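Long-range contact in putative methyltransferase (Emericella variicolor, PDB 7DMB), which probably transfers a methyl group from S-adenosylmethionine, acting in trans on a polyketide synthase in calbistrin biosynthesis: residues Q227-P239 with F249-D261. Numbering follows the deposited sequence.
Sequences QLYSSYVFTDISP and FEAYDNVEYRALD. With SAH (S-adenosyl-L-homocysteine), chain C.
Y232 and F234 show how a parallel strand pair is laced: each takes its own N-H to one neighbour, N254 O or E256 O, and gives its carbonyl to the next, E256 N or R258 N. The lacing ends with L260 N on D236 O at 2.7 Å, the donor standing 37° out of the carbonyl plane. Side-chain polar bonds close the opposite end. Y229 OH donates to D253 O (2.6 Å) in the carbonyl plane, while Q227 NE2 reaches D253 OD2 (3.0 Å) from above the carboxylate. A water over the Y229 ring centre links Q227 OE1, Y229 O and N254 ND2.

These are the edge strand 255-259 and its neighbour 231-236 in a Rossmann-like class I methyltransferase sheet, joined through helix 242-248 as a beta-alpha-beta crossover. On the face carrying Y232, F234, V255 and Y257, which helices 211-220 and 242-248 cover, the contacts are apolar. With CG of F234 trans to the backbone N (chi1 -177°), Y257 CE1 sits over one face of its ring, offset toward the rim, the planes 35° apart in an oblique pair; F234 CE1 meets F249 CE2 at 3.8 Å, obliquely, and A245 and T213 pack against F234.

Ligand contacts gather at the C-terminal ends of the strands. D236 grips both ribose hydroxyls of S-adenosyl-L-homocysteine, OD1 taking O2' (2.7 Å) and OD2 taking O3' (2.6 Å); OD1 also accepts S238 N through its anti lone pair, an Asx turn that steadies the carboxylate. I237 runs alongside D261, its CD1 3.6 Å from D261 CG, and I237 CB and CG2 pack against the adenine, whose N6 donates to D261 OD2, an oxygen also bonded to S263 OG.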
ATOM      1  N   GLN A 227     -13.502   7.436 -22.666  1.00 17.85           N
ATOM      2  CA  GLN A 227     -12.429   6.616 -22.105  1.00 20.14           C
ATOM      3  C   GLN A 227     -11.102   7.280 -22.441  1.00 19.98           C
ATOM      4  O   GLN A 227     -10.712   7.337 -23.613  1.00 16.71           O
ATOM      5  CB  GLN A 227     -12.497   5.185 -22.640  1.00 17.86           C
ATOM      6  CG  GLN A 227     -13.864   4.544 -22.335  1.00 20.29           C
ATOM      7  CD  GLN A 227     -13.962   3.105 -22.795  1.00 25.88           C
ATOM      8  OE1 GLN A 227     -12.958   2.492 -23.158  1.00 30.49           O
ATOM      9  NE2 GLN A 227     -15.172   2.554 -22.770  1.00 22.01           N
ATOM     10  N   LEU A 228     -10.421   7.801 -21.415  1.00 17.18           N
ATOM     11  CA  LEU A 228      -9.250   8.648 -21.636  1.00 17.58           C
ATOM     12  C   LEU A 228      -7.955   7.846 -21.701  1.00 17.53           C
ATOM     13  O   LEU A 228      -6.895   8.328 -21.292  1.00 19.24           O
ATOM     14  CB  LEU A 228      -9.142   9.719 -20.548  1.00 18.74           C
ATOM     15  CG  LEU A 228     -10.358  10.616 -20.342  1.00 20.03           C
ATOM     16  CD1 LEU A 228     -10.090  11.685 -19.279  1.00 14.41           C
ATOM     17  CD2 LEU A 228     -10.767  11.244 -21.674  1.00 20.65           C
ATOM     18  N   TYR A 229      -8.029   6.632 -22.229  1.00 14.99           N
ATOM     19  CA  TYR A 229      -6.870   5.774 -22.361  1.00 12.52           C
ATOM     20  C   TYR A 229      -7.089   4.891 -23.574  1.00 16.26           C
ATOM     21  O   TYR A 229      -8.228   4.629 -23.960  1.00 17.39           O
ATOM     22  CB  TYR A 229      -6.651   4.910 -21.107  1.00 12.43           C
ATOM     23  CG  TYR A 229      -7.776   3.933 -20.800  1.00 16.24           C
ATOM     24  CD1 TYR A 229      -7.617   2.567 -21.016  1.00 11.73           C
ATOM     25  CD2 TYR A 229      -8.998   4.379 -20.301  1.00 14.68           C
ATOM     26  CE1 TYR A 229      -8.642   1.680 -20.751  1.00 12.73           C
ATOM     27  CE2 TYR A 229     -10.017   3.496 -20.013  1.00 17.40           C
ATOM     28  CZ  TYR A 229      -9.833   2.149 -20.242  1.00 15.16           C
ATOM     29  OH  TYR A 229     -10.857   1.283 -19.967  1.00 23.83           O
ATOM     30  N   SER A 230      -5.991   4.443 -24.175  1.00 16.61           N
ATOM     31  CA  SER A 230      -6.073   3.474 -25.257  1.00 20.55           C
ATOM     32  C   SER A 230      -5.968   2.046 -24.749  1.00 19.65           C
ATOM     33  O   SER A 230      -6.550   1.133 -25.345  1.00 21.75           O
ATOM     34  CB  SER A 230      -4.974   3.747 -26.306  1.00 18.28           C
ATOM     35  OG  SER A 230      -3.668   3.661 -25.740  1.00 20.09           O
ATOM     36  N   SER A 231      -5.277   1.846 -23.632  1.00 17.12           N
ATOM     37  CA  SER A 231      -4.877   0.515 -23.214  1.00 16.25           C
ATOM     38  C   SER A 231      -4.527   0.579 -21.732  1.00 19.59           C
ATOM     39  O   SER A 231      -3.720   1.423 -21.322  1.00 12.87           O
ATOM     40  CB  SER A 231      -3.676   0.052 -24.055  1.00 17.31           C
ATOM     41  OG  SER A 231      -3.224  -1.235 -23.707  1.00 25.38           O
ATOM     42  N   TYR A 232      -5.134  -0.296 -20.934  1.00 14.31           N
ATOM     43  CA  TYR A 232      -4.746  -0.481 -19.535  1.00 16.11           C
ATOM     44  C   TYR A 232      -4.193  -1.891 -19.378  1.00 14.44           C
ATOM     45  O   TYR A 232      -4.936  -2.867 -19.519  1.00 16.06           O
ATOM     46  CB  TYR A 232      -5.932  -0.247 -18.591  1.00 14.88           C
ATOM     47  CG  TYR A 232      -5.542  -0.029 -17.140  1.00 14.00           C
ATOM     48  CD1 TYR A 232      -5.680   1.222 -16.551  1.00 11.71           C
ATOM     49  CD2 TYR A 232      -5.028  -1.071 -16.363  1.00 10.99           C
ATOM     50  CE1 TYR A 232      -5.319   1.440 -15.239  1.00 14.86           C
ATOM     51  CE2 TYR A 232      -4.652  -0.855 -15.036  1.00 13.28           C
ATOM     52  CZ  TYR A 232      -4.809   0.401 -14.477  1.00 13.31           C
ATOM     53  OH  TYR A 232      -4.454   0.643 -13.164  1.00 12.41           O
ATOM     54  N   VAL A 233      -2.900  -2.004 -19.083  1.00 12.98           N
ATOM     55  CA  VAL A 233      -2.270  -3.295 -18.814  1.00 15.35           C
ATOM     56  C   VAL A 233      -2.261  -3.500 -17.298  1.00 13.98           C
ATOM     57  O   VAL A 233      -1.507  -2.858 -16.568  1.00 14.92           O
ATOM     58  CB  VAL A 233      -0.867  -3.386 -19.418  1.00 13.06           C
ATOM     59  CG1 VAL A 233      -0.310  -4.771 -19.198  1.00 15.38           C
ATOM     60  CG2 VAL A 233      -0.900  -3.035 -20.933  1.00 18.15           C
ATOM     61  N   PHE A 234      -3.146  -4.378 -16.832  1.00 16.26           N
ATOM     62  CA  PHE A 234      -3.230  -4.806 -15.438  1.00 14.80           C
ATOM     63  C   PHE A 234      -2.229  -5.934 -15.223  1.00 16.31           C
ATOM     64  O   PHE A 234      -2.350  -6.994 -15.848  1.00 13.98           O
ATOM     65  CB  PHE A 234      -4.665  -5.265 -15.157  1.00 13.28           C
ATOM     66  CG  PHE A 234      -4.955  -5.682 -13.719  1.00 14.29           C
ATOM     67  CD1 PHE A 234      -5.776  -4.905 -12.920  1.00 16.52           C
ATOM     68  CD2 PHE A 234      -4.478  -6.882 -13.202  1.00 13.38           C
ATOM     69  CE1 PHE A 234      -6.081  -5.288 -11.612  1.00 15.28           C
ATOM     70  CE2 PHE A 234      -4.778  -7.274 -11.904  1.00 13.23           C
ATOM     71  CZ  PHE A 234      -5.574  -6.474 -11.104  1.00 14.55           C
ATOM     72  N   THR A 235      -1.219  -5.712 -14.381  1.00 14.51           N
ATOM     73  CA  THR A 235      -0.237  -6.760 -14.126  1.00 12.39           C
ATOM     74  C   THR A 235      -0.074  -7.006 -12.636  1.00 15.29           C
ATOM     75  O   THR A 235      -0.378  -6.157 -11.788  1.00 13.42           O
ATOM     76  CB  THR A 235       1.156  -6.473 -14.749  1.00 13.92           C
ATOM     77  OG1 THR A 235       1.822  -5.407 -14.051  1.00 15.10           O
ATOM     78  CG2 THR A 235       1.019  -6.125 -16.228  1.00 15.96           C
ATOM     79  N   ASP A 236       0.404  -8.212 -12.347  1.00 14.39           N
ATOM     80  CA  ASP A 236       0.811  -8.630 -11.018  1.00 13.76           C
ATOM     81  C   ASP A 236       1.895  -9.670 -11.229  1.00 16.33           C
ATOM     82  O   ASP A 236       2.067 -10.194 -12.335  1.00 18.64           O
ATOM     83  CB  ASP A 236      -0.369  -9.194 -10.194  1.00 12.76           C
ATOM     84  CG  ASP A 236      -0.076  -9.240  -8.686  1.00 17.06           C
ATOM     85  OD1 ASP A 236       0.475 -10.260  -8.215  1.00 13.46           O
ATOM     86  OD2 ASP A 236      -0.384  -8.251  -7.982  1.00 13.61           O
ATOM     87  N   ILE A 237       2.653  -9.949 -10.174  1.00 13.26           N
ATOM     88  CA  ILE A 237       3.562 -11.081 -10.271  1.00 17.13           C
ATOM     89  C   ILE A 237       2.800 -12.398 -10.241  1.00 15.91           C
ATOM     90  O   ILE A 237       3.304 -13.422 -10.723  1.00 13.62           O
ATOM     91  CB  ILE A 237       4.602 -11.037  -9.141  1.00 14.18           C
ATOM     92  CG1 ILE A 237       5.798 -11.936  -9.484  1.00 16.15           C
ATOM     93  CG2 ILE A 237       3.955 -11.419  -7.810  1.00 13.99           C
ATOM     94  CD1 ILE A 237       6.954 -11.865  -8.478  1.00 15.80           C
ATOM     95  N   SER A 238       1.592 -12.393  -9.680  1.00 17.94           N
ATOM     96  CA  SER A 238       0.794 -13.596  -9.489  1.00 20.91           C
ATOM     97  C   SER A 238      -0.417 -13.565 -10.407  1.00 20.06           C
ATOM     98  O   SER A 238      -1.267 -12.676 -10.260  1.00 17.38           O
ATOM     99  CB  SER A 238       0.347 -13.711  -8.036  1.00 19.69           C
ATOM    100  OG  SER A 238      -0.489 -14.838  -7.881  1.00 23.20           O
ATOM    101  N   PRO A 239      -0.542 -14.500 -11.355  1.00 24.15           N
ATOM    102  CA  PRO A 239      -1.753 -14.551 -12.190  1.00 17.90           C
ATOM    103  C   PRO A 239      -2.996 -14.998 -11.441  1.00 21.45           C
ATOM    104  O   PRO A 239      -4.084 -14.959 -12.021  1.00 20.71           O
ATOM    105  CB  PRO A 239      -1.380 -15.561 -13.294  1.00 20.98           C
ATOM    106  CG  PRO A 239       0.134 -15.714 -13.202  1.00 21.74           C
ATOM    107  CD  PRO A 239       0.447 -15.520 -11.753  1.00 21.62           C
ATOM    108  N   PHE A 249     -13.468  -5.434 -12.991  1.00 18.36           N
ATOM    109  CA  PHE A 249     -13.321  -4.424 -14.037  1.00 17.77           C
ATOM    110  C   PHE A 249     -13.924  -4.872 -15.359  1.00 19.61           C
ATOM    111  O   PHE A 249     -13.462  -4.473 -16.433  1.00 17.67           O
ATOM    112  CB  PHE A 249     -11.857  -4.045 -14.196  1.00 14.82           C
ATOM    113  CG  PHE A 249     -11.227  -3.647 -12.893  1.00 21.23           C
ATOM    114  CD1 PHE A 249     -11.726  -2.565 -12.184  1.00 18.64           C
ATOM    115  CD2 PHE A 249     -10.195  -4.398 -12.340  1.00 15.34           C
ATOM    116  CE1 PHE A 249     -11.183  -2.197 -10.972  1.00 16.42           C
ATOM    117  CE2 PHE A 249      -9.641  -4.038 -11.121  1.00 16.95           C
ATOM    118  CZ  PHE A 249     -10.133  -2.933 -10.437  1.00 20.59           C
ATOM    119  N   GLU A 250     -14.988  -5.672 -15.283  1.00 16.03           N
ATOM    120  CA  GLU A 250     -15.704  -6.086 -16.481  1.00 19.25           C
ATOM    121  C   GLU A 250     -16.305  -4.887 -17.219  1.00 19.12           C
ATOM    122  O   GLU A 250     -16.414  -4.910 -18.446  1.00 24.58           O
ATOM    123  CB  GLU A 250     -16.782  -7.093 -16.081  1.00 21.25           C
ATOM    124  CG  GLU A 250     -17.601  -7.642 -17.213  1.00 25.96           C
ATOM    125  CD  GLU A 250     -18.781  -6.762 -17.515  1.00 30.48           C
ATOM    126  OE1 GLU A 250     -19.281  -6.117 -16.564  1.00 24.41           O
ATOM    127  OE2 GLU A 250     -19.176  -6.692 -18.702  1.00 34.79           O
ATOM    128  N   ALA A 251     -16.669  -3.822 -16.498  1.00 20.74           N
ATOM    129  CA  ALA A 251     -17.299  -2.671 -17.139  1.00 20.63           C
ATOM    130  C   ALA A 251     -16.361  -1.887 -18.055  1.00 22.77           C
ATOM    131  O   ALA A 251     -16.854  -1.133 -18.898  1.00 18.49           O
ATOM    132  CB  ALA A 251     -17.873  -1.722 -16.087  1.00 20.31           C
ATOM    133  N   TYR A 252     -15.036  -2.040 -17.917  1.00 19.77           N
ATOM    134  CA  TYR A 252     -14.069  -1.223 -18.645  1.00 19.59           C
ATOM    135  C   TYR A 252     -13.502  -1.943 -19.865  1.00 19.23           C
ATOM    136  O   TYR A 252     -13.193  -3.137 -19.811  1.00 20.17           O
ATOM    137  CB  TYR A 252     -12.928  -0.793 -17.725  1.00 19.65           C
ATOM    138  CG  TYR A 252     -13.427  -0.016 -16.534  1.00 20.36           C
ATOM    139  CD1 TYR A 252     -13.812   1.307 -16.665  1.00 20.52           C
ATOM    140  CD2 TYR A 252     -13.538  -0.614 -15.286  1.00 20.85           C
ATOM    141  CE1 TYR A 252     -14.283   2.026 -15.582  1.00 23.04           C
ATOM    142  CE2 TYR A 252     -13.999   0.100 -14.188  1.00 21.33           C
ATOM    143  CZ  TYR A 252     -14.373   1.420 -14.346  1.00 23.98           C
ATOM    144  OH  TYR A 252     -14.852   2.142 -13.281  1.00 27.03           O
ATOM    145  N   ASP A 253     -13.363  -1.201 -20.963  1.00 20.40           N
ATOM    146  CA  ASP A 253     -12.835  -1.726 -22.214  1.00 21.21           C
ATOM    147  C   ASP A 253     -11.319  -1.590 -22.264  1.00 24.92           C
ATOM    148  O   ASP A 253     -10.720  -0.770 -21.557  1.00 23.75           O
ATOM    149  CB  ASP A 253     -13.427  -0.994 -23.417  1.00 21.56           C
ATOM    150  CG  ASP A 253     -14.947  -1.052 -23.459  1.00 28.42           C
ATOM    151  OD1 ASP A 253     -15.536  -2.016 -22.925  1.00 26.70           O
ATOM    152  OD2 ASP A 253     -15.553  -0.125 -24.043  1.00 30.46           O
ATOM    153  N   ASN A 254     -10.707  -2.413 -23.122  1.00 19.47           N
ATOM    154  CA  ASN A 254      -9.294  -2.295 -23.472  1.00 20.08           C
ATOM    155  C   ASN A 254      -8.382  -2.516 -22.265  1.00 22.08           C
ATOM    156  O   ASN A 254      -7.367  -1.835 -22.099  1.00 17.35           O
ATOM    157  CB  ASN A 254      -9.002  -0.941 -24.127  1.00 23.70           C
ATOM    158  CG  ASN A 254      -9.750  -0.751 -25.442  1.00 22.24           C
ATOM    159  OD1 ASN A 254      -9.819  -1.659 -26.257  1.00 26.11           O
ATOM    160  ND2 ASN A 254     -10.310   0.433 -25.645  1.00 20.19           N
ATOM    161  N   VAL A 255      -8.728  -3.483 -21.425  1.00 16.80           N
ATOM    162  CA  VAL A 255      -7.882  -3.899 -20.312  1.00 14.44           C
ATOM    163  C   VAL A 255      -7.250  -5.243 -20.664  1.00 16.90           C
ATOM    164  O   VAL A 255      -7.933  -6.143 -21.165  1.00 12.02           O
ATOM    165  CB  VAL A 255      -8.688  -3.977 -19.001  1.00 19.37           C
ATOM    166  CG1 VAL A 255      -7.770  -4.171 -17.795  1.00 16.50           C
ATOM    167  CG2 VAL A 255      -9.539  -2.716 -18.829  1.00 21.94           C
ATOM    168  N   GLU A 256      -5.943  -5.373 -20.432  1.00 16.56           N
ATOM    169  CA  GLU A 256      -5.264  -6.659 -20.528  1.00 17.45           C
ATOM    170  C   GLU A 256      -4.777  -7.093 -19.151  1.00 18.41           C
ATOM    171  O   GLU A 256      -4.562  -6.269 -18.254  1.00 17.80           O
ATOM    172  CB  GLU A 256      -4.081  -6.611 -21.502  1.00 16.86           C
ATOM    173  CG  GLU A 256      -4.484  -6.221 -22.915  1.00 23.99           C
ATOM    174  CD  GLU A 256      -3.288  -6.079 -23.837  1.00 31.89           C
ATOM    175  OE1 GLU A 256      -2.484  -7.037 -23.924  1.00 33.34           O
ATOM    176  OE2 GLU A 256      -3.151  -5.000 -24.460  1.00 39.31           O
ATOM    177  N   TYR A 257      -4.587  -8.401 -19.002  1.00 14.96           N
ATOM    178  CA  TYR A 257      -4.256  -9.013 -17.714  1.00 14.92           C
ATOM    179  C   TYR A 257      -3.072  -9.954 -17.946  1.00 18.07           C
ATOM    180  O   TYR A 257      -3.236 -11.045 -18.499  1.00 20.88           O
ATOM    181  CB  TYR A 257      -5.473  -9.738 -17.141  1.00 15.34           C
ATOM    182  CG  TYR A 257      -6.685  -8.833 -16.928  1.00 15.94           C
ATOM    183  CD1 TYR A 257      -7.019  -8.397 -15.663  1.00 16.99           C
ATOM    184  CD2 TYR A 257      -7.488  -8.416 -17.997  1.00 17.17           C
ATOM    185  CE1 TYR A 257      -8.108  -7.579 -15.447  1.00 16.84           C
ATOM    186  CE2 TYR A 257      -8.580  -7.587 -17.794  1.00 13.58           C
ATOM    187  CZ  TYR A 257      -8.888  -7.176 -16.508  1.00 19.98           C
ATOM    188  OH  TYR A 257      -9.970  -6.358 -16.249  1.00 20.90           O
ATOM    189  N   ARG A 258      -1.879  -9.527 -17.538  1.00 12.44           N
ATOM    190  CA  ARG A 258      -0.638 -10.189 -17.905  1.00 13.14           C
ATOM    191  C   ARG A 258       0.285 -10.236 -16.693  1.00 17.31           C
ATOM    192  O   ARG A 258       0.372  -9.263 -15.938  1.00 16.60           O
ATOM    193  CB  ARG A 258       0.050  -9.454 -19.072  1.00 15.51           C
ATOM    194  CG  ARG A 258      -0.818  -9.256 -20.352  1.00 16.59           C
ATOM    195  CD  ARG A 258      -0.056  -8.467 -21.463  1.00 17.26           C
ATOM    196  NE  ARG A 258       1.228  -9.084 -21.784  1.00 19.77           N
ATOM    197  CZ  ARG A 258       2.247  -8.472 -22.376  1.00 21.38           C
ATOM    198  NH1 ARG A 258       2.161  -7.198 -22.724  1.00 19.98           N
ATOM    199  NH2 ARG A 258       3.371  -9.140 -22.605  1.00 19.57           N
ATOM    200  N   ALA A 259       0.976 -11.359 -16.501  1.00 12.88           N
ATOM    201  CA  ALA A 259       1.877 -11.468 -15.355  1.00 14.34           C
ATOM    202  C   ALA A 259       3.142 -10.648 -15.586  1.00 16.25           C
ATOM    203  O   ALA A 259       3.590 -10.466 -16.723  1.00 17.38           O
ATOM    204  CB  ALA A 259       2.247 -12.927 -15.086  1.00 13.24           C
ATOM    205  N   LEU A 260       3.720 -10.145 -14.491  1.00 12.27           N
ATOM    206  CA  LEU A 260       4.947  -9.357 -14.569  1.00 11.40           C
ATOM    207  C   LEU A 260       5.611  -9.291 -13.203  1.00 16.95           C
ATOM    208  O   LEU A 260       4.971  -8.934 -12.201  1.00 12.79           O
ATOM    209  CB  LEU A 260       4.681  -7.943 -15.076  1.00 10.89           C
ATOM    210  CG  LEU A 260       5.901  -7.029 -14.952  1.00 12.89           C
ATOM    211  CD1 LEU A 260       7.012  -7.531 -15.878  1.00 13.35           C
ATOM    212  CD2 LEU A 260       5.558  -5.596 -15.287  1.00 15.96           C
ATOM    213  N   ASP A 261       6.898  -9.638 -13.183  1.00 18.99           N
ATOM    214  CA  ASP A 261       7.771  -9.520 -12.022  1.00 17.80           C
ATOM    215  C   ASP A 261       8.644  -8.293 -12.242  1.00 16.58           C
ATOM    216  O   ASP A 261       9.587  -8.339 -13.041  1.00 16.84           O
ATOM    217  CB  ASP A 261       8.620 -10.782 -11.874  1.00 15.76           C
ATOM    218  CG  ASP A 261       9.554 -10.743 -10.665  1.00 17.92           C
ATOM    219  OD1 ASP A 261      10.135 -11.809 -10.373  1.00 19.75           O
ATOM    220  OD2 ASP A 261       9.736  -9.667 -10.032  1.00 15.87           O
TER
HETATM  221  N   SAH C 401      -1.950  -3.165  -5.384  1.00 15.46           N
HETATM  222  CA  SAH C 401      -2.398  -4.106  -4.320  1.00 14.67           C
HETATM  223  CB  SAH C 401      -1.963  -3.642  -2.926  1.00 15.20           C
HETATM  224  CG  SAH C 401      -0.529  -4.005  -2.602  1.00 17.36           C
HETATM  225  SD  SAH C 401      -0.249  -5.785  -2.352  1.00 20.33           S
HETATM  226  C   SAH C 401      -3.922  -4.237  -4.371  1.00 17.36           C
HETATM  227  O   SAH C 401      -4.385  -5.387  -4.223  1.00 17.92           O
HETATM  228  OXT SAH C 401      -4.582  -3.192  -4.585  1.00 15.90           O
HETATM  229  C5' SAH C 401       1.249  -6.040  -3.339  1.00 18.53           C
HETATM  230  C4' SAH C 401       0.948  -6.690  -4.672  1.00 17.74           C
HETATM  231  O4' SAH C 401       2.153  -6.689  -5.476  1.00 14.96           O
HETATM  232  C3' SAH C 401       0.497  -8.149  -4.565  1.00 16.97           C
HETATM  233  O3' SAH C 401      -0.652  -8.348  -5.377  1.00 18.10           O
HETATM  234  C2' SAH C 401       1.725  -8.931  -5.042  1.00 16.11           C
HETATM  235  O2' SAH C 401       1.438 -10.165  -5.665  1.00 17.30           O
HETATM  236  C1' SAH C 401       2.351  -7.963  -6.037  1.00 15.98           C
HETATM  237  N9  SAH C 401       3.787  -8.165  -6.199  1.00 13.67           N
HETATM  238  C8  SAH C 401       4.653  -8.575  -5.217  1.00 16.71           C
HETATM  239  N7  SAH C 401       5.894  -8.669  -5.620  1.00 11.81           N
HETATM  240  C5  SAH C 401       5.847  -8.312  -6.959  1.00 14.15           C
HETATM  241  C6  SAH C 401       6.847  -8.217  -7.945  1.00 15.14           C
HETATM  242  N6  SAH C 401       8.128  -8.496  -7.723  1.00 11.64           N
HETATM  243  N1  SAH C 401       6.465  -7.827  -9.187  1.00 14.53           N
HETATM  244  C2  SAH C 401       5.172  -7.552  -9.400  1.00 11.65           C
HETATM  245  N3  SAH C 401       4.150  -7.602  -8.551  1.00 15.63           N
HETATM  246  C4  SAH C 401       4.552  -7.995  -7.329  1.00 12.32           C
HETATM  247  O   HOH W   1     -10.363   2.768 -23.888  1.00 17.62           O
HETATM  248  O   HOH W   2       3.349  -6.655 -11.804  1.00 12.05           O